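Local coordinates for hypothetical protein Rv2827c (Mycobacterium tuberculosis, PDB 1ZEL) that is of unknown function but probably binds DNA through a winged helix-turn-helix domain and carries a region related to the AbiEi antitoxin C-terminal domain, at residues Gly198-Ala201 against Asp202-Pro205; Pro86-Pro89 against Leu90-Trp93; Arg56-Arg60 against Ile61-Val65. All coordinates share one frame; numbering follows the deposited sequence. Where two conformers were deposited one is given.

Interaction 1 of 3, residues Gly198-Ala201 against Asp202-Pro205; sequences GPWA and DLVP
P199, at the N-cap position of helix 200-203, lays its CB 3.7 Å from D202 CB. Its carbonyl oxygen takes weak, strongly bent hydrogen bonds from D202 N and L203 N, the first with an N-H...O angle of only 123°. P199 also centres an inverse gamma turn, closed by the bond from W200 N to G198 O, so the chain turns sharply just before the helix starts. W200 supplies the sound bond of this short turn: V204 N reaches W200 O at 2.8 Å, while L203 N adds a weak bond to the same oxygen. The indole, with CG opposite the carbonyl carbon (chi1 -81°), runs alongside L203, and its CZ3 lies 4.1 Å from L203 CD2. V204 crosses it at about a right angle and brings CG1 to the ring edge, in plane, 3.9 Å from W200 CE3. A201 O faces P205 CD at 3.2 Å, since the proline nitrogen has no hydrogen with which to make the helical bond. Outside the turn, W200 NE1 is bonded to P194 O and, in the conformer given, D202 OD1 to R118 N. W200 and L203 pack on I190 of helix 183-192, while V204 reaches L291, L292 and I295 of helix 288-296.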
# COMPACT_ATOMS: atom_id res chain seq x y z
N GLY A 198 -8.37 -7.41 -1.33
CA GLY A 198 -9.68 -7.39 -0.66
C GLY A 198 -10.87 -6.92 -1.50
O GLY A 198 -11.80 -7.69 -1.75
N PRO A 199 -10.85 -5.65 -1.95
CA PRO A 199 -12.07 -5.11 -2.59
C PRO A 199 -12.26 -5.48 -4.08
O PRO A 199 -12.35 -4.61 -4.95
CB PRO A 199 -11.93 -3.61 -2.37
CG PRO A 199 -10.41 -3.38 -2.39
CD PRO A 199 -9.77 -4.65 -1.85
N TRP A 200 -12.34 -6.78 -4.36
CA TRP A 200 -12.57 -7.23 -5.74
C TRP A 200 -13.79 -6.61 -6.40
O TRP A 200 -13.73 -6.19 -7.55
CB TRP A 200 -12.66 -8.76 -5.81
CG TRP A 200 -11.31 -9.40 -5.83
CD1 TRP A 200 -10.64 -9.90 -4.76
CD2 TRP A 200 -10.45 -9.55 -6.96
NE1 TRP A 200 -9.42 -10.39 -5.16
CE2 TRP A 200 -9.28 -10.19 -6.51
CE3 TRP A 200 -10.58 -9.23 -8.31
CZ2 TRP A 200 -8.21 -10.50 -7.37
CZ3 TRP A 200 -9.52 -9.54 -9.16
CH2 TRP A 200 -8.36 -10.19 -8.69
N ALA A 201 -14.90 -6.52 -5.68
CA ALA A 201 -16.13 -5.95 -6.25
C ALA A 201 -15.93 -4.49 -6.62
O ALA A 201 -16.53 -3.99 -7.56
CB ALA A 201 -17.34 -6.12 -5.30
N ASP A 202 -15.07 -3.80 -5.87
CA ASP A 202 -14.73 -2.41 -6.12
C ASP A 202 -13.80 -2.27 -7.34
O ASP A 202 -13.78 -1.25 -8.03
CB ASP A 202 -14.04 -1.86 -4.87
CG ASP A 202 -14.43 -0.44 -4.54
OD1 ASP A 202 -13.52 0.38 -4.41
OD2 ASP A 202 -15.63 -0.15 -4.36
N LEU A 203 -13.00 -3.31 -7.58
CA LEU A 203 -12.02 -3.26 -8.67
C LEU A 203 -12.63 -3.69 -10.01
O LEU A 203 -12.39 -3.06 -11.03
CB LEU A 203 -10.82 -4.15 -8.36
CG LEU A 203 -9.79 -4.35 -9.49
CD1 LEU A 203 -9.02 -3.04 -9.76
CD2 LEU A 203 -8.86 -5.46 -9.15
N VAL A 204 -13.42 -4.77 -9.99
CA VAL A 204 -13.77 -5.46 -11.24
C VAL A 204 -14.49 -4.60 -12.28
O VAL A 204 -14.34 -4.88 -13.47
CB VAL A 204 -14.48 -6.83 -11.05
CG1 VAL A 204 -13.50 -7.85 -10.47
CG2 VAL A 204 -15.74 -6.73 -10.16
N PRO A 205 -15.27 -3.57 -11.87
CA PRO A 205 -15.86 -2.70 -12.90
C PRO A 205 -14.83 -1.88 -13.67
O PRO A 205 -15.15 -1.35 -14.73
CB PRO A 205 -16.75 -1.75 -12.08
CG PRO A 205 -17.06 -2.54 -10.84
CD PRO A 205 -15.73 -3.16 -10.53

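Interaction 2 of 3, residues Pro86-Pro89 against Leu90-Trp93; sequences PYLP and LRSW. With FMT (formic acid), chain F.
Y87 and R91, one helical turn apart, are joined by backbone and side chain alike. R91 N bonds to Y87 O at 3.0 Å, at the start of helix 88-96, where Y87 is the N-cap residue. The R91 side chain, extended from CG to NE, folds back along the turn until Y87 CB sits over one guanidinium face. R91 NH2, hydrogen-bonded to T176 OG1, makes a van der Waals contact with the tyrosine ring edge, 3.8 Å from Y87 CD2; the two planes are 69° apart, which is not a stacked cation-pi geometry.

The tightly packed part is apolar: L90 is buried against I124 and I126 of strand 124-127, and P89 also touches I124. By contrast, L88 CD2 and R91 CB make only a long approach of 4.4 Å. P89 O accepts from both S92 OG (2.9 Å) and W93 N (3.3 Å), which approach from the same face of its carbonyl plane. The serine torsion, chi1 87°, sets OG between backbone N and carbonyl carbon, turned back toward that oxygen.

At the far end of the ring, Y87 OH, also bonded to H112 NE2, donates at 2.5 Å to O2 of a formic acid, a probable crystallisation component that S108 and Q119 bind too. Because R91 NE forms a salt bridge with D85, whose other carboxylate oxygen bonds Y87 N, the arginine charge is probably balanced right at the helix start.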
# COMPACT_ATOMS: atom_id res chain seq x y z
N PRO A 86 -3.42 8.17 6.51
CA PRO A 86 -3.58 6.75 6.79
C PRO A 86 -2.29 5.97 6.75
O PRO A 86 -2.30 4.80 7.10
CB PRO A 86 -4.50 6.28 5.67
CG PRO A 86 -4.19 7.19 4.53
CD PRO A 86 -3.85 8.52 5.14
N TYR A 87 -1.19 6.60 6.34
CA TYR A 87 0.06 5.89 6.16
C TYR A 87 1.08 6.19 7.24
O TYR A 87 2.24 5.83 7.09
CB TYR A 87 0.64 6.17 4.77
CG TYR A 87 -0.28 5.78 3.61
CD1 TYR A 87 -0.93 4.54 3.59
CD2 TYR A 87 -0.48 6.63 2.55
CE1 TYR A 87 -1.78 4.18 2.55
CE2 TYR A 87 -1.32 6.28 1.48
CZ TYR A 87 -1.96 5.05 1.50
OH TYR A 87 -2.77 4.70 0.43
N LEU A 88 0.66 6.82 8.33
CA LEU A 88 1.61 7.17 9.37
C LEU A 88 2.38 5.97 9.94
O LEU A 88 3.57 6.10 10.24
CB LEU A 88 0.97 8.03 10.48
CG LEU A 88 1.08 9.54 10.35
CD1 LEU A 88 0.30 10.26 11.46
CD2 LEU A 88 2.55 10.01 10.31
N PRO A 89 1.72 4.80 10.10
CA PRO A 89 2.52 3.62 10.47
C PRO A 89 3.72 3.34 9.55
O PRO A 89 4.80 2.97 10.03
CB PRO A 89 1.50 2.47 10.39
CG PRO A 89 0.14 3.14 10.64
CD PRO A 89 0.26 4.50 10.05
N LEU A 90 3.54 3.49 8.24
CA LEU A 90 4.63 3.25 7.30
C LEU A 90 5.66 4.37 7.31
O LEU A 90 6.87 4.12 7.21
CB LEU A 90 4.08 3.04 5.89
CG LEU A 90 3.29 1.74 5.73
CD1 LEU A 90 2.64 1.70 4.37
CD2 LEU A 90 4.19 0.52 5.93
N ARG A 91 5.19 5.61 7.39
CA ARG A 91 6.12 6.73 7.55
C ARG A 91 6.91 6.58 8.84
O ARG A 91 8.07 6.97 8.89
CB ARG A 91 5.37 8.07 7.53
CG ARG A 91 4.51 8.25 6.28
CD ARG A 91 4.03 9.68 6.16
NE ARG A 91 2.74 9.76 5.47
CZ ARG A 91 2.59 9.75 4.14
NH1 ARG A 91 3.64 9.69 3.34
NH2 ARG A 91 1.37 9.82 3.61
N SER A 92 6.30 6.06 9.90
CA SER A 92 7.10 5.85 11.13
C SER A 92 8.21 4.81 10.96
O SER A 92 9.29 4.92 11.58
CB SER A 92 6.20 5.52 12.34
OG SER A 92 5.92 4.14 12.45
N TRP A 93 7.95 3.81 10.13
CA TRP A 93 8.99 2.87 9.75
C TRP A 93 10.14 3.53 8.98
O TRP A 93 11.32 3.34 9.34
CB TRP A 93 8.37 1.70 8.98
CG TRP A 93 9.31 0.52 8.74
CD1 TRP A 93 10.56 0.34 9.24
CD2 TRP A 93 9.01 -0.65 7.97
NE1 TRP A 93 11.08 -0.87 8.80
CE2 TRP A 93 10.14 -1.49 8.02
CE3 TRP A 93 7.88 -1.07 7.25
CZ2 TRP A 93 10.18 -2.73 7.36
CZ3 TRP A 93 7.92 -2.30 6.60
CH2 TRP A 93 9.06 -3.10 6.64
C FMT F . -5.45 3.84 1.77
O1 FMT F . -5.76 5.03 1.67
O2 FMT F . -4.73 3.24 0.96

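Interaction 3 of 3, residues Arg56-Arg60 against Ile61-Val65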
# COMPACT_ATOMS: atom_id res chain seq x y z
N ARG A 56 6.43 11.01 27.95
CA ARG A 56 5.30 10.43 28.69
C ARG A 56 4.30 11.53 29.00
O ARG A 56 3.09 11.36 28.80
CB ARG A 56 5.83 9.84 30.01
CG ARG A 56 5.10 8.65 30.57
CD ARG A 56 6.10 7.63 31.16
NE ARG A 56 7.04 8.23 32.10
CZ ARG A 56 8.33 7.90 32.18
NH1 ARG A 56 8.84 6.97 31.38
NH2 ARG A 56 9.11 8.52 33.06
N GLU A 57 4.80 12.65 29.52
CA GLU A 57 3.94 13.79 29.82
C GLU A 57 3.33 14.40 28.56
O GLU A 57 2.14 14.74 28.53
CB GLU A 57 4.67 14.86 30.61
CG GLU A 57 3.75 16.03 31.03
CD GLU A 57 4.44 17.00 31.95
OE1 GLU A 57 5.45 16.58 32.52
OE2 GLU A 57 3.99 18.16 32.10
N LEU A 58 4.14 14.56 27.52
CA LEU A 58 3.63 15.12 26.27
C LEU A 58 2.56 14.22 25.64
O LEU A 58 1.61 14.72 24.98
CB LEU A 58 4.82 15.38 25.31
CG LEU A 58 5.65 16.63 25.64
CD1 LEU A 58 6.92 16.69 24.75
CD2 LEU A 58 4.84 17.95 25.50
N ARG A 59 2.73 12.91 25.85
CA ARG A 59 1.76 11.89 25.45
C ARG A 59 0.47 12.07 26.27
O ARG A 59 -0.65 12.09 25.74
CB ARG A 59 2.36 10.51 25.73
CG ARG A 59 2.29 9.50 24.60
CD ARG A 59 2.27 8.05 25.12
NE ARG A 59 3.39 7.69 26.01
CZ ARG A 59 4.61 7.35 25.59
NH1 ARG A 59 5.55 7.02 26.48
NH2 ARG A 59 4.88 7.32 24.29
N ARG A 60 0.65 12.17 27.58
CA ARG A 60 -0.47 12.27 28.49
C ARG A 60 -1.30 13.49 28.17
O ARG A 60 -2.53 13.42 28.11
CB ARG A 60 0.01 12.33 29.93
CG ARG A 60 -1.12 12.40 30.95
CD ARG A 60 -0.59 12.58 32.39
NE ARG A 60 0.01 13.90 32.63
CZ ARG A 60 -0.67 15.03 32.82
NH1 ARG A 60 -1.99 15.04 32.79
NH2 ARG A 60 -0.02 16.16 33.03
N ILE A 61 -0.64 14.61 27.91
CA ILE A 61 -1.38 15.83 27.65
C ILE A 61 -1.80 16.01 26.19
O ILE A 61 -2.61 16.89 25.90
CB ILE A 61 -0.70 17.11 28.23
CG1 ILE A 61 0.59 17.46 27.51
CG2 ILE A 61 -0.44 16.95 29.72
CD1 ILE A 61 1.28 18.66 28.12
N GLY A 62 -1.29 15.17 25.29
CA GLY A 62 -1.94 14.99 23.98
C GLY A 62 -1.20 15.53 22.78
O GLY A 62 -1.76 15.55 21.66
N TRP A 63 0.04 15.96 22.99
CA TRP A 63 0.83 16.57 21.92
C TRP A 63 1.54 15.54 21.05
O TRP A 63 1.75 15.77 19.88
CB TRP A 63 1.85 17.57 22.50
CG TRP A 63 1.21 18.86 22.99
CD1 TRP A 63 1.01 19.25 24.30
CD2 TRP A 63 0.67 19.89 22.16
NE1 TRP A 63 0.38 20.50 24.32
CE2 TRP A 63 0.16 20.90 23.01
CE3 TRP A 63 0.55 20.05 20.76
CZ2 TRP A 63 -0.45 22.06 22.52
CZ3 TRP A 63 -0.06 21.21 20.26
CH2 TRP A 63 -0.57 22.20 21.15
N LEU A 64 1.96 14.42 21.66
CA LEU A 64 2.62 13.33 20.95
C LEU A 64 1.73 12.09 21.07
O LEU A 64 1.22 11.79 22.16
CB LEU A 64 4.00 13.03 21.61
CG LEU A 64 5.07 14.12 21.49
CD1 LEU A 64 6.38 13.64 22.15
CD2 LEU A 64 5.31 14.57 20.01
N VAL A 65 1.55 11.37 19.97
CA VAL A 65 0.81 10.11 19.98
C VAL A 65 1.76 9.03 19.47
O VAL A 65 2.38 9.19 18.39
CB VAL A 65 -0.44 10.18 19.10
CG1 VAL A 65 -1.08 8.78 18.93
CG2 VAL A 65 -1.47 11.15 19.72
O HOH W 1 -1.28 11.43 23.16
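L58 O is gripped by two sound backbone donors, W63 N at 2.8 Å and G62 N at 3.0 Å, and more weakly by L64 N. The pattern is a Schellman motif ending helix 51-61, with G62 as its C-prime residue: its phi of 111° swings the chain out of the helix and into strand 64-66. The two main donors arrive differently, W63 N close to the carbonyl direction and G62 N from above its plane. One residue earlier, I61 N makes the ordinary helical bond to E57 O.

L58 packs on the residues that follow the turn. Its CB lies against L64 CD1 at 3.9 Å, and its CD2 meets W63 obliquely, while I61 CD1 lies at the edge of the indole, in its plane. That indole is held from outside by R13 O, bonded to W63 NE1, and by a cation-pi contact with R12. Exposed R60 bends at chi3 (69°), bringing one guanidinium face over I61 CG2, off-centre, a pose that a crystal neighbour may influence.

Helix and strand are also bridged on the side of R59. A water donates to both R59 O and L64 O, at 2.7 Å each, and R59 CA makes a CA-H...O contact with L64 O at 3.3 Å, 167° at the hydrogen.

In the fold
The three contacts follow one another along the chain as interaction 3, interaction 2 and interaction 1, and none touches another. Interactions 3 and 2 have centres about 19 Å apart and nearest atoms about 7 Å apart. The three-stranded sheet relates them: strand 64-66, entered from interaction 3, pairs with strand 72-75, on which L88 and S92 of interaction 2 rest, so the sheet joins the two contacts. Interactions 2 and 1 both belong to the AbiEi-like part of the chain, with centres about 25 Å apart. Interaction 1, about 40 Å from interaction 3 between centres, stands apart from the sodium site formed by R167, D209 and D213: the L203 side chain is about 11 Å from the ion.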